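Probable 2-hydroxyhepta-2,4-diene-1,7-dioate isomerase (Thermus thermophilus, PDB 2DFU) probably acts as a metal-dependent isomerase or hydrolase of the fumarylacetoacetate hydrolase family, working on 2-hydroxyhepta-2,4-diene-1,7-dioate or a related keto acid. Local coordinates at residues 100-111 against 160-169; 169-178 against 247-255. All coordinates share one frame; numbering follows the deposited sequence.

Two contacts, with centres about 20 Å apart, illustrate how a strand and the chain leading into it can be lined by distant parts of a chain. Interaction 1 closes at Pro169 and interaction 2 opens on that same residue, so strand 168-175 runs through both. Their other partners, strands 102-104 and 250-259, are parallel neighbours in one five-stranded mixed sheet, where Val102 N lies 2.9 Å from Leu255 O, a probable hydrogen bond. All four segments belong to the fumarylacetoacetate hydrolase region of the chain. Together they pack one edge of that sheet against strand 168-175 and the chain leading into it, with interaction 1 also lying beside the second subunit.

Interaction 1 (100-111 against 160-169); sequences EPVPYPFFTEEL and RAKSADKFLP
The shortest polar bond between 100-111 and 160-169 is the salt bridge from Lys166 NZ to Glu100 OE2, at 2.7 Å. The ammonium comes from above the carboxylate plane, 39° out of it, and the two side chains cross at about a right angle. The other oxygen, OE1, accepts from the backbone N of Arg88 and from a water that in turn accepts a weak hydrogen bond from Lys166 NZ, so both carboxylate oxygens are held and the group is probably fixed in rotation. On its way to this bridge the lysine, its chain bent at chi2, lays CG against Pro103 CD (3.9 Å).

Apolar packing takes over beyond Lys166. Val102 turns CG2 to Pro169 CG at 3.8 Å, while the Phe167 ring is met at its edge by Pro105 CG, 3.6 Å from CE1. Leu111 CD1 reaches CZ of the same ring obliquely (3.7 Å), and Ala164 CB sits over the centre of one face. Phe107, its CG wedged between backbone N and carbonyl carbon (chi1 68°), has Pro105 CB over one face and Arg160 CD over the other; Ala164 CB touches its edge, 3.8 Å from CZ. The arginine slides past in the opposite direction, its guanidinium plane 28° from the ring, and is bound beyond by Asp155 and by Glu75 of the second subunit. A type II beta turn, Ala164 to Phe167, with Lys166 at positive phi and a backbone hydrogen bond from Phe167 N to Ala164 O, links the helix end to strand 168-175 and packs it on edge strand 102-104 of the neighbouring sheet.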
# COMPACT_ATOMS: atom_id res chain seq x y z
N GLU A 100 10.32 -18.35 -4.05
CA GLU A 100 9.04 -18.22 -4.73
C GLU A 100 9.31 -17.60 -6.09
O GLU A 100 9.85 -16.50 -6.18
CB GLU A 100 8.09 -17.34 -3.92
CG GLU A 100 6.77 -17.04 -4.62
CD GLU A 100 5.72 -16.47 -3.68
OE1 GLU A 100 6.11 -15.80 -2.69
OE2 GLU A 100 4.51 -16.68 -3.94
N PRO A 101 8.94 -18.30 -7.17
CA PRO A 101 9.18 -17.77 -8.51
C PRO A 101 8.38 -16.51 -8.81
O PRO A 101 7.24 -16.36 -8.35
CB PRO A 101 8.77 -18.92 -9.43
CG PRO A 101 8.90 -20.15 -8.56
CD PRO A 101 8.36 -19.65 -7.24
N VAL A 102 8.98 -15.61 -9.56
CA VAL A 102 8.31 -14.39 -9.99
C VAL A 102 7.86 -14.75 -11.41
O VAL A 102 8.68 -14.94 -12.31
CB VAL A 102 9.27 -13.19 -10.08
CG1 VAL A 102 8.54 -11.98 -10.65
CG2 VAL A 102 9.84 -12.88 -8.71
N PRO A 103 6.54 -14.88 -11.63
CA PRO A 103 6.06 -15.22 -12.97
C PRO A 103 6.37 -14.12 -13.97
O PRO A 103 6.17 -12.95 -13.67
CB PRO A 103 4.55 -15.38 -12.76
CG PRO A 103 4.43 -15.76 -11.32
CD PRO A 103 5.43 -14.86 -10.66
N TYR A 104 6.87 -14.47 -15.15
CA TYR A 104 7.12 -13.45 -16.16
C TYR A 104 5.70 -13.16 -16.66
O TYR A 104 5.08 -14.00 -17.31
CB TYR A 104 7.99 -14.00 -17.29
CG TYR A 104 8.54 -12.90 -18.16
CD1 TYR A 104 7.69 -12.05 -18.87
CD2 TYR A 104 9.92 -12.66 -18.23
CE1 TYR A 104 8.19 -10.99 -19.62
CE2 TYR A 104 10.43 -11.61 -18.98
CZ TYR A 104 9.56 -10.77 -19.66
OH TYR A 104 10.05 -9.71 -20.38
N PRO A 105 5.18 -11.96 -16.35
CA PRO A 105 3.83 -11.53 -16.73
C PRO A 105 3.46 -11.53 -18.21
O PRO A 105 4.32 -11.40 -19.08
CB PRO A 105 3.73 -10.13 -16.13
CG PRO A 105 4.74 -10.14 -15.03
CD PRO A 105 5.88 -10.87 -15.67
N PHE A 106 2.17 -11.67 -18.46
CA PHE A 106 1.64 -11.67 -19.81
C PHE A 106 1.59 -10.26 -20.36
O PHE A 106 1.78 -10.06 -21.56
CB PHE A 106 0.24 -12.27 -19.83
CG PHE A 106 -0.46 -12.15 -21.15
CD1 PHE A 106 0.05 -12.79 -22.28
CD2 PHE A 106 -1.60 -11.36 -21.29
CE1 PHE A 106 -0.57 -12.65 -23.52
CE2 PHE A 106 -2.23 -11.22 -22.52
CZ PHE A 106 -1.71 -11.86 -23.64
N PHE A 107 1.34 -9.29 -19.48
CA PHE A 107 1.21 -7.88 -19.89
C PHE A 107 2.50 -7.13 -20.24
O PHE A 107 2.44 -5.97 -20.66
CB PHE A 107 0.45 -7.10 -18.80
CG PHE A 107 1.21 -6.95 -17.50
CD1 PHE A 107 2.21 -5.99 -17.36
CD2 PHE A 107 0.91 -7.77 -16.41
CE1 PHE A 107 2.92 -5.85 -16.16
CE2 PHE A 107 1.61 -7.63 -15.21
CZ PHE A 107 2.61 -6.67 -15.08
N THR A 108 3.64 -7.78 -20.09
CA THR A 108 4.90 -7.10 -20.40
C THR A 108 5.85 -7.97 -21.20
O THR A 108 5.70 -9.19 -21.27
CB THR A 108 5.63 -6.66 -19.11
OG1 THR A 108 6.78 -5.87 -19.44
CG2 THR A 108 6.10 -7.88 -18.31
N GLU A 109 6.83 -7.33 -21.81
CA GLU A 109 7.85 -8.02 -22.57
C GLU A 109 9.16 -7.30 -22.27
O GLU A 109 10.14 -7.43 -23.00
CB GLU A 109 7.52 -7.98 -24.06
CG GLU A 109 6.26 -8.77 -24.40
CD GLU A 109 6.02 -8.89 -25.88
OE1 GLU A 109 5.78 -7.84 -26.54
OE2 GLU A 109 6.06 -10.03 -26.40
N GLU A 110 9.15 -6.55 -21.17
CA GLU A 110 10.32 -5.77 -20.76
C GLU A 110 10.51 -5.84 -19.25
O GLU A 110 10.49 -4.81 -18.56
CB GLU A 110 10.14 -4.32 -21.21
CG GLU A 110 11.43 -3.61 -21.54
CD GLU A 110 12.17 -4.27 -22.69
OE1 GLU A 110 11.62 -4.30 -23.81
OE2 GLU A 110 13.30 -4.75 -22.47
N LEU A 111 10.69 -7.05 -18.73
CA LEU A 111 10.88 -7.25 -17.29
C LEU A 111 12.35 -7.04 -16.94
O LEU A 111 13.23 -7.68 -17.52
CB LEU A 111 10.45 -8.66 -16.90
CG LEU A 111 10.13 -8.85 -15.41
CD1 LEU A 111 8.84 -8.10 -15.07
CD2 LEU A 111 9.98 -10.33 -15.10
N ARG A 160 1.10 -1.39 -12.39
CA ARG A 160 1.47 -2.74 -12.79
C ARG A 160 2.94 -2.83 -13.16
O ARG A 160 3.48 -3.93 -13.27
CB ARG A 160 0.57 -3.28 -13.92
CG ARG A 160 0.51 -2.48 -15.17
CD ARG A 160 -0.45 -3.15 -16.15
NE ARG A 160 -0.60 -2.33 -17.34
CZ ARG A 160 -1.08 -2.76 -18.50
NH1 ARG A 160 -1.47 -4.02 -18.64
NH2 ARG A 160 -1.16 -1.92 -19.52
N ALA A 161 3.59 -1.69 -13.32
CA ALA A 161 5.01 -1.69 -13.65
C ALA A 161 5.85 -2.11 -12.44
O ALA A 161 6.87 -2.78 -12.59
CB ALA A 161 5.45 -0.31 -14.11
N LYS A 162 5.40 -1.73 -11.25
CA LYS A 162 6.13 -2.01 -10.02
C LYS A 162 5.39 -2.82 -8.96
O LYS A 162 6.01 -3.44 -8.09
CB LYS A 162 6.55 -0.68 -9.37
CG LYS A 162 7.54 0.17 -10.17
CD LYS A 162 8.96 -0.35 -10.02
CE LYS A 162 9.98 0.65 -10.55
NZ LYS A 162 11.38 0.12 -10.46
N SER A 163 4.06 -2.82 -9.03
CA SER A 163 3.28 -3.50 -8.00
C SER A 163 2.49 -4.75 -8.40
O SER A 163 1.51 -5.10 -7.73
CB SER A 163 2.35 -2.49 -7.34
OG SER A 163 1.87 -2.98 -6.11
N ALA A 164 2.90 -5.41 -9.48
CA ALA A 164 2.24 -6.64 -9.90
C ALA A 164 2.58 -7.71 -8.87
O ALA A 164 3.57 -7.57 -8.15
CB ALA A 164 2.74 -7.06 -11.29
N ASP A 165 1.78 -8.76 -8.79
CA ASP A 165 2.06 -9.83 -7.83
C ASP A 165 3.50 -10.35 -7.95
O ASP A 165 4.01 -10.52 -9.05
CB ASP A 165 1.09 -11.01 -8.04
CG ASP A 165 -0.34 -10.68 -7.61
OD1 ASP A 165 -0.54 -9.70 -6.88
OD2 ASP A 165 -1.25 -11.43 -7.99
N LYS A 166 4.13 -10.59 -6.80
CA LYS A 166 5.50 -11.09 -6.72
C LYS A 166 6.58 -10.16 -7.28
O LYS A 166 7.71 -10.60 -7.53
CB LYS A 166 5.63 -12.46 -7.42
CG LYS A 166 4.50 -13.44 -7.16
CD LYS A 166 4.18 -13.64 -5.67
CE LYS A 166 3.00 -14.60 -5.52
NZ LYS A 166 2.61 -14.83 -4.11
N PHE A 167 6.27 -8.88 -7.49
CA PHE A 167 7.29 -7.96 -8.00
C PHE A 167 8.24 -7.47 -6.91
O PHE A 167 8.98 -6.51 -7.11
CB PHE A 167 6.64 -6.77 -8.70
CG PHE A 167 6.40 -6.99 -10.17
CD1 PHE A 167 6.24 -8.28 -10.68
CD2 PHE A 167 6.32 -5.91 -11.04
CE1 PHE A 167 6.00 -8.49 -12.04
CE2 PHE A 167 6.08 -6.10 -12.41
CZ PHE A 167 5.92 -7.39 -12.91
N LEU A 168 8.24 -8.14 -5.76
CA LEU A 168 9.14 -7.74 -4.70
C LEU A 168 9.69 -8.87 -3.84
O LEU A 168 9.25 -9.08 -2.71
CB LEU A 168 8.48 -6.69 -3.78
CG LEU A 168 9.42 -6.11 -2.71
CD1 LEU A 168 10.59 -5.39 -3.38
CD2 LEU A 168 8.66 -5.16 -1.80
N PRO A 169 10.64 -9.64 -4.39
CA PRO A 169 11.22 -10.73 -3.58
C PRO A 169 11.89 -9.98 -2.42
O PRO A 169 12.52 -8.94 -2.64
CB PRO A 169 12.24 -11.35 -4.53
CG PRO A 169 11.61 -11.17 -5.88
CD PRO A 169 11.07 -9.74 -5.80
O HOH W 1 4.34 -14.20 -1.22

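Interaction 2 (169-178 against 247-255); sequences PLGPWLETDL and EGVGTLFTL
Glu175 meets the 247-255 segment with CB, CG, CD and OE1, while OE2 turns to Asp177 N and Met1 N. CB, CG and CD all lie along Gly248 O, CG closest at 3.3 Å, and CB is also 4.1 Å from Val249 CA. The torsions explain the path: CG stands opposite the backbone N (chi1 164°), and a bend at chi2 folds the carboxylate back, leaving OE1 3.5 Å from Gly248 O. OE1 forms a salt bridge with Lys2, and OE2 accepts from Asp177 N through its anti lone pair (2.8 Å). With an alanine here, Lys2 would probably be left without its carboxylate mate and the Asp177 amide without this acceptor.

Farther along, Leu178 spreads its two methyls, CD1 near Glu247 O and CD2 on Val249 CG2 at 3.8 Å. Trp173 presents its ring edge to the bulge at the start of strand 250-255: NE1 donates to Val249 O at 3.2 Å, with the acceptor nearly in the indole plane but the N-H bent to 137°. Pro172, which follows a cis peptide, lays CG over the centre of one face of that ring and sets CD 3.4 Å from Thr251 O. At Gly250, inside this classic beta bulge, a side chain would collide with Trp173 NE1. Thr254 OG1 touches Pro169 CG at 3.5 Å.

Strand 169-171 runs nearly antiparallel to 250-255, and the direct hydrogen bond between the segments comes from the Trp173 indole, beyond the corner at Pro172. Lys2 bonds Val249 O and, weakly, Gly248 O, so its probable positive charge would balance Glu175 and ease the approach of OE1 to Gly248 O.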
# COMPACT_ATOMS: atom_id res chain seq x y z
N PRO A 169 10.64 -9.64 -4.39
CA PRO A 169 11.22 -10.73 -3.58
C PRO A 169 11.89 -9.98 -2.42
O PRO A 169 12.52 -8.94 -2.64
CB PRO A 169 12.24 -11.35 -4.53
CG PRO A 169 11.61 -11.17 -5.88
CD PRO A 169 11.07 -9.74 -5.80
N LEU A 170 11.77 -10.48 -1.20
CA LEU A 170 12.36 -9.77 -0.06
C LEU A 170 12.90 -10.73 0.99
O LEU A 170 12.19 -11.64 1.43
CB LEU A 170 11.31 -8.86 0.58
CG LEU A 170 11.78 -7.86 1.65
CD1 LEU A 170 12.35 -6.62 0.97
CD2 LEU A 170 10.62 -7.48 2.55
N GLY A 171 14.15 -10.52 1.39
CA GLY A 171 14.76 -11.39 2.38
C GLY A 171 16.28 -11.42 2.28
O GLY A 171 16.88 -10.49 1.75
N PRO A 172 16.94 -12.49 2.77
CA PRO A 172 16.38 -13.68 3.42
C PRO A 172 15.95 -13.37 4.85
O PRO A 172 15.15 -14.09 5.45
CB PRO A 172 17.56 -14.64 3.41
CG PRO A 172 18.71 -13.70 3.72
CD PRO A 172 18.42 -12.54 2.76
N TRP A 173 16.52 -12.30 5.39
CA TRP A 173 16.20 -11.91 6.74
C TRP A 173 16.69 -10.50 6.95
O TRP A 173 17.24 -9.86 6.06
CB TRP A 173 16.88 -12.87 7.73
CG TRP A 173 18.23 -13.28 7.28
CD1 TRP A 173 19.37 -12.45 7.14
CD2 TRP A 173 18.68 -14.63 7.01
NE1 TRP A 173 20.49 -13.15 6.80
CE2 TRP A 173 20.06 -14.57 6.70
CE3 TRP A 173 18.04 -15.86 7.00
CZ2 TRP A 173 20.75 -15.72 6.37
CZ3 TRP A 173 18.73 -17.02 6.68
CH2 TRP A 173 20.10 -16.94 6.35
N LEU A 174 16.43 -9.97 8.14
CA LEU A 174 16.94 -8.64 8.36
C LEU A 174 18.03 -8.60 9.41
O LEU A 174 18.09 -9.39 10.35
CB LEU A 174 15.79 -7.68 8.67
CG LEU A 174 15.26 -7.80 10.09
CD1 LEU A 174 16.03 -6.92 11.07
CD2 LEU A 174 13.80 -7.38 10.19
N GLU A 175 18.97 -7.70 9.16
CA GLU A 175 20.06 -7.49 10.08
C GLU A 175 19.80 -6.22 10.89
O GLU A 175 19.52 -5.16 10.35
CB GLU A 175 21.32 -7.35 9.24
CG GLU A 175 22.51 -6.74 9.99
CD GLU A 175 22.91 -7.66 11.12
OE1 GLU A 175 23.27 -8.80 10.85
OE2 GLU A 175 22.87 -7.22 12.26
N THR A 176 19.86 -6.32 12.21
CA THR A 176 19.58 -5.18 13.08
C THR A 176 20.78 -4.24 13.31
O THR A 176 20.60 -3.07 13.64
CB THR A 176 19.12 -5.62 14.48
OG1 THR A 176 20.19 -6.31 15.13
CG2 THR A 176 17.90 -6.54 14.38
N ASP A 177 21.99 -4.77 13.15
CA ASP A 177 23.19 -3.98 13.37
C ASP A 177 23.97 -3.72 12.08
O ASP A 177 24.65 -4.60 11.56
CB ASP A 177 24.06 -4.71 14.41
CG ASP A 177 25.28 -3.92 14.81
OD1 ASP A 177 25.24 -2.67 14.75
OD2 ASP A 177 26.28 -4.55 15.20
N LEU A 178 23.88 -2.50 11.57
CA LEU A 178 24.57 -2.16 10.33
C LEU A 178 24.70 -0.66 10.10
O LEU A 178 23.91 0.12 10.63
CB LEU A 178 23.79 -2.76 9.16
CG LEU A 178 24.37 -2.63 7.75
CD1 LEU A 178 25.29 -3.80 7.49
CD2 LEU A 178 23.24 -2.60 6.73
N GLU A 247 26.58 -6.89 1.76
CA GLU A 247 27.54 -7.15 2.83
C GLU A 247 26.97 -6.82 4.20
O GLU A 247 26.34 -5.78 4.39
CB GLU A 247 28.83 -6.36 2.58
CG GLU A 247 29.77 -7.03 1.59
CD GLU A 247 31.03 -6.21 1.32
OE1 GLU A 247 31.59 -5.64 2.28
OE2 GLU A 247 31.47 -6.15 0.15
N GLY A 248 27.19 -7.74 5.14
CA GLY A 248 26.71 -7.55 6.49
C GLY A 248 25.24 -7.86 6.67
O GLY A 248 24.75 -7.90 7.80
N VAL A 249 24.52 -8.07 5.58
CA VAL A 249 23.10 -8.38 5.69
C VAL A 249 22.81 -9.82 5.31
O VAL A 249 22.40 -10.63 6.14
CB VAL A 249 22.24 -7.45 4.82
CG1 VAL A 249 20.77 -7.81 4.97
CG2 VAL A 249 22.47 -6.00 5.24
N GLY A 250 23.03 -10.15 4.04
CA GLY A 250 22.78 -11.51 3.60
C GLY A 250 22.61 -11.57 2.10
O GLY A 250 22.83 -10.58 1.40
N THR A 251 22.20 -12.72 1.60
CA THR A 251 22.01 -12.88 0.18
C THR A 251 20.58 -13.28 -0.14
O THR A 251 20.07 -14.26 0.39
CB THR A 251 22.95 -13.95 -0.40
OG1 THR A 251 24.30 -13.59 -0.10
CG2 THR A 251 22.77 -14.05 -1.90
N LEU A 252 19.95 -12.50 -1.01
CA LEU A 252 18.59 -12.79 -1.43
C LEU A 252 18.62 -13.64 -2.69
O LEU A 252 19.23 -13.27 -3.70
CB LEU A 252 17.84 -11.49 -1.72
CG LEU A 252 16.49 -11.59 -2.42
CD1 LEU A 252 15.52 -12.45 -1.60
CD2 LEU A 252 15.93 -10.18 -2.61
N PHE A 253 17.96 -14.79 -2.64
CA PHE A 253 17.89 -15.70 -3.78
C PHE A 253 16.46 -15.69 -4.33
O PHE A 253 15.50 -15.85 -3.59
CB PHE A 253 18.23 -17.12 -3.34
CG PHE A 253 19.64 -17.29 -2.88
CD1 PHE A 253 20.68 -17.48 -3.79
CD2 PHE A 253 19.94 -17.30 -1.52
CE1 PHE A 253 21.99 -17.67 -3.36
CE2 PHE A 253 21.25 -17.49 -1.08
CZ PHE A 253 22.28 -17.68 -2.01
N THR A 254 16.34 -15.50 -5.64
CA THR A 254 15.03 -15.51 -6.27
C THR A 254 15.18 -15.97 -7.71
O THR A 254 16.30 -16.15 -8.20
CB THR A 254 14.37 -14.11 -6.23
OG1 THR A 254 13.01 -14.22 -6.69
CG2 THR A 254 15.11 -13.14 -7.12
N LEU A 255 14.07 -16.17 -8.39
CA LEU A 255 14.13 -16.62 -9.78
C LEU A 255 12.87 -16.28 -10.56
O LEU A 255 11.79 -16.09 -10.00
CB LEU A 255 14.39 -18.14 -9.83
CG LEU A 255 13.36 -19.09 -9.23
CD1 LEU A 255 12.11 -19.12 -10.09
CD2 LEU A 255 13.95 -20.48 -9.16
O HOH W 2 26.25 -7.40 10.20